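PDB 5V8S: flavoprotein from Thermotoga maritima, which probably transfers electrons as a flavodiiron oxidoreductase, pairing a di-iron centre in a metallo-beta-lactamase-like domain with an FMN-binding flavodoxin domain. Local coordinates for residues Ala235-Pro238 / Leu242-Lys245. The protein carries 1 engineered substitution. Residues are numbered along the deposited sequence; the frame is centred on the assembly and turned at random.
Sequences ALLP and LIWK
Trp244 and Leu236 pair through their backbones as a single antiparallel bridge of the hydrogen-bonded kind. Leu236 N donates to Trp244 O at 2.9 Å, and Trp244 N returns a straighter bond to Leu236 O, also 2.9 Å, with 169° at the hydrogen. Trp244 O takes a second, weaker approach, a CA-H...O contact from Ala235 CA at 3.2 Å. A chi1 of -63° sets Trp244 CG anti to the carbonyl carbon, and Leu236 O lies near the ring plane, a loose 4.2 Å from Trp244 CD1. The Trp244 side chain also packs on Val199, Tyr202 and Leu203 of helix 196-214, while Leu236 packs on helix 248-260. Alternation along the strand turns Leu237 to the other face, where its CD1 meets Ile243 CG2 at 3.6 Å; that methyl lies anti to the backbone N. Ile21 of strand 16-22 touches both residues. Beyond the bridge, the Pro238 ring makes van der Waals contact with a carbonyl oxygen, CG 3.1 Å and CD 3.3 Å from Leu242 O. End-to-end directions 162° apart show the chain doubling back, and the three residues of the turn include His240, part of the di-iron pocket in this metallo-beta-lactamase-type fold.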
ATOM      1  N   ALA A 235       7.119  -7.552  37.988  1.00 24.54           N
ATOM      2  CA  ALA A 235       6.058  -7.839  37.040  1.00 22.42           C
ATOM      3  C   ALA A 235       5.941  -6.646  36.114  1.00 21.26           C
ATOM      4  O   ALA A 235       6.183  -5.503  36.515  1.00 22.43           O
ATOM      5  CB  ALA A 235       4.723  -8.112  37.735  1.00 24.24           C
ATOM      6  N   LEU A 236       5.614  -6.936  34.854  1.00 20.62           N
ATOM      7  CA  LEU A 236       5.350  -5.905  33.859  1.00 20.51           C
ATOM      8  C   LEU A 236       3.941  -6.118  33.332  1.00 18.49           C
ATOM      9  O   LEU A 236       3.625  -7.194  32.806  1.00 20.56           O
ATOM     10  CB  LEU A 236       6.383  -5.951  32.731  1.00 22.18           C
ATOM     11  CG  LEU A 236       6.327  -4.777  31.751  1.00 25.01           C
ATOM     12  CD1 LEU A 236       7.715  -4.490  31.222  1.00 28.10           C
ATOM     13  CD2 LEU A 236       5.372  -5.023  30.588  1.00 25.42           C
ATOM     14  N   LEU A 237       3.102  -5.085  33.472  1.00 18.13           N
ATOM     15  CA  LEU A 237       1.677  -5.121  33.150  1.00 18.28           C
ATOM     16  C   LEU A 237       1.447  -4.092  32.047  1.00 18.22           C
ATOM     17  O   LEU A 237       1.245  -2.893  32.330  1.00 18.71           O
ATOM     18  CB  LEU A 237       0.839  -4.762  34.379  1.00 20.24           C
ATOM     19  CG  LEU A 237       0.558  -5.874  35.404  1.00 21.85           C
ATOM     20  CD1 LEU A 237       1.808  -6.647  35.785  1.00 24.61           C
ATOM     21  CD2 LEU A 237      -0.137  -5.298  36.620  1.00 22.65           C
ATOM     22  N   PRO A 238       1.500  -4.500  30.784  1.00 18.37           N
ATOM     23  CA  PRO A 238       1.349  -3.542  29.676  1.00 18.06           C
ATOM     24  C   PRO A 238      -0.084  -3.348  29.234  1.00 17.46           C
ATOM     25  O   PRO A 238      -0.995  -4.058  29.672  1.00 18.11           O
ATOM     26  CB  PRO A 238       2.144  -4.205  28.549  1.00 18.84           C
ATOM     27  CG  PRO A 238       1.850  -5.680  28.777  1.00 20.52           C
ATOM     28  CD  PRO A 238       1.704  -5.872  30.299  1.00 18.76           C
ATOM     29  N   LEU A 242       0.115  -9.877  26.605  1.00 19.75           N
ATOM     30  CA  LEU A 242       0.322 -10.637  27.824  1.00 20.07           C
ATOM     31  C   LEU A 242       0.858  -9.767  28.954  1.00 20.68           C
ATOM     32  O   LEU A 242       1.613  -8.812  28.746  1.00 21.47           O
ATOM     33  CB  LEU A 242       1.343 -11.732  27.553  1.00 21.10           C
ATOM     34  CG  LEU A 242       0.904 -12.978  26.781  1.00 24.78           C
ATOM     35  CD1 LEU A 242       2.007 -14.011  26.917  1.00 25.75           C
ATOM     36  CD2 LEU A 242      -0.441 -13.542  27.270  1.00 24.76           C
ATOM     37  N   ILE A 243       0.505 -10.172  30.177  1.00 21.60           N
ATOM     38  CA  ILE A 243       1.107  -9.683  31.412  1.00 21.20           C
ATOM     39  C   ILE A 243       2.269 -10.601  31.746  1.00 21.36           C
ATOM     40  O   ILE A 243       2.190 -11.814  31.516  1.00 22.39           O
ATOM     41  CB  ILE A 243       0.057  -9.700  32.535  1.00 23.35           C
ATOM     42  CG1 ILE A 243      -1.040  -8.693  32.223  1.00 23.71           C
ATOM     43  CG2 ILE A 243       0.680  -9.452  33.906  1.00 26.37           C
ATOM     44  CD1 ILE A 243      -2.323  -9.006  32.921  1.00 26.31           C
ATOM     45  N   TRP A 244       3.338 -10.038  32.296  1.00 20.34           N
ATOM     46  CA  TRP A 244       4.544 -10.798  32.616  1.00 21.43           C
ATOM     47  C   TRP A 244       4.752 -10.800  34.126  1.00 22.57           C
ATOM     48  O   TRP A 244       5.235  -9.820  34.698  1.00 22.61           O
ATOM     49  CB  TRP A 244       5.743 -10.229  31.865  1.00 21.44           C
ATOM     50  CG  TRP A 244       5.576 -10.351  30.377  1.00 21.87           C
ATOM     51  CD1 TRP A 244       4.725  -9.631  29.574  1.00 22.43           C
ATOM     52  CD2 TRP A 244       6.255 -11.272  29.510  1.00 22.45           C
ATOM     53  NE1 TRP A 244       4.853 -10.046  28.269  1.00 23.17           N
ATOM     54  CE2 TRP A 244       5.788 -11.044  28.203  1.00 22.54           C
ATOM     55  CE3 TRP A 244       7.228 -12.247  29.713  1.00 22.82           C
ATOM     56  CZ2 TRP A 244       6.257 -11.770  27.108  1.00 23.59           C
ATOM     57  CZ3 TRP A 244       7.690 -12.972  28.628  1.00 23.37           C
ATOM     58  CH2 TRP A 244       7.208 -12.725  27.341  1.00 24.18           C
ATOM     59  N   LYS A 245       4.373 -11.905  34.756  1.00 24.28           N
ATOM     60  CA  LYS A 245       4.554 -12.116  36.185  1.00 25.59           C
ATOM     61  C   LYS A 245       5.666 -13.096  36.519  1.00 26.96           C
ATOM     62  O   LYS A 245       6.267 -12.994  37.589  1.00 29.39           O
ATOM     63  CB  LYS A 245       3.243 -12.633  36.792  1.00 26.77           C
ATOM     64  CG  LYS A 245       2.172 -11.561  36.930  1.00 29.65           C
ATOM     65  CD  LYS A 245       0.785 -12.150  37.212  1.00 30.96           C
ATOM     66  CE  LYS A 245       0.711 -12.860  38.543  1.00 33.41           C
ATOM     67  NZ  LYS A 245      -0.668 -13.403  38.794  1.00 34.90           N
TER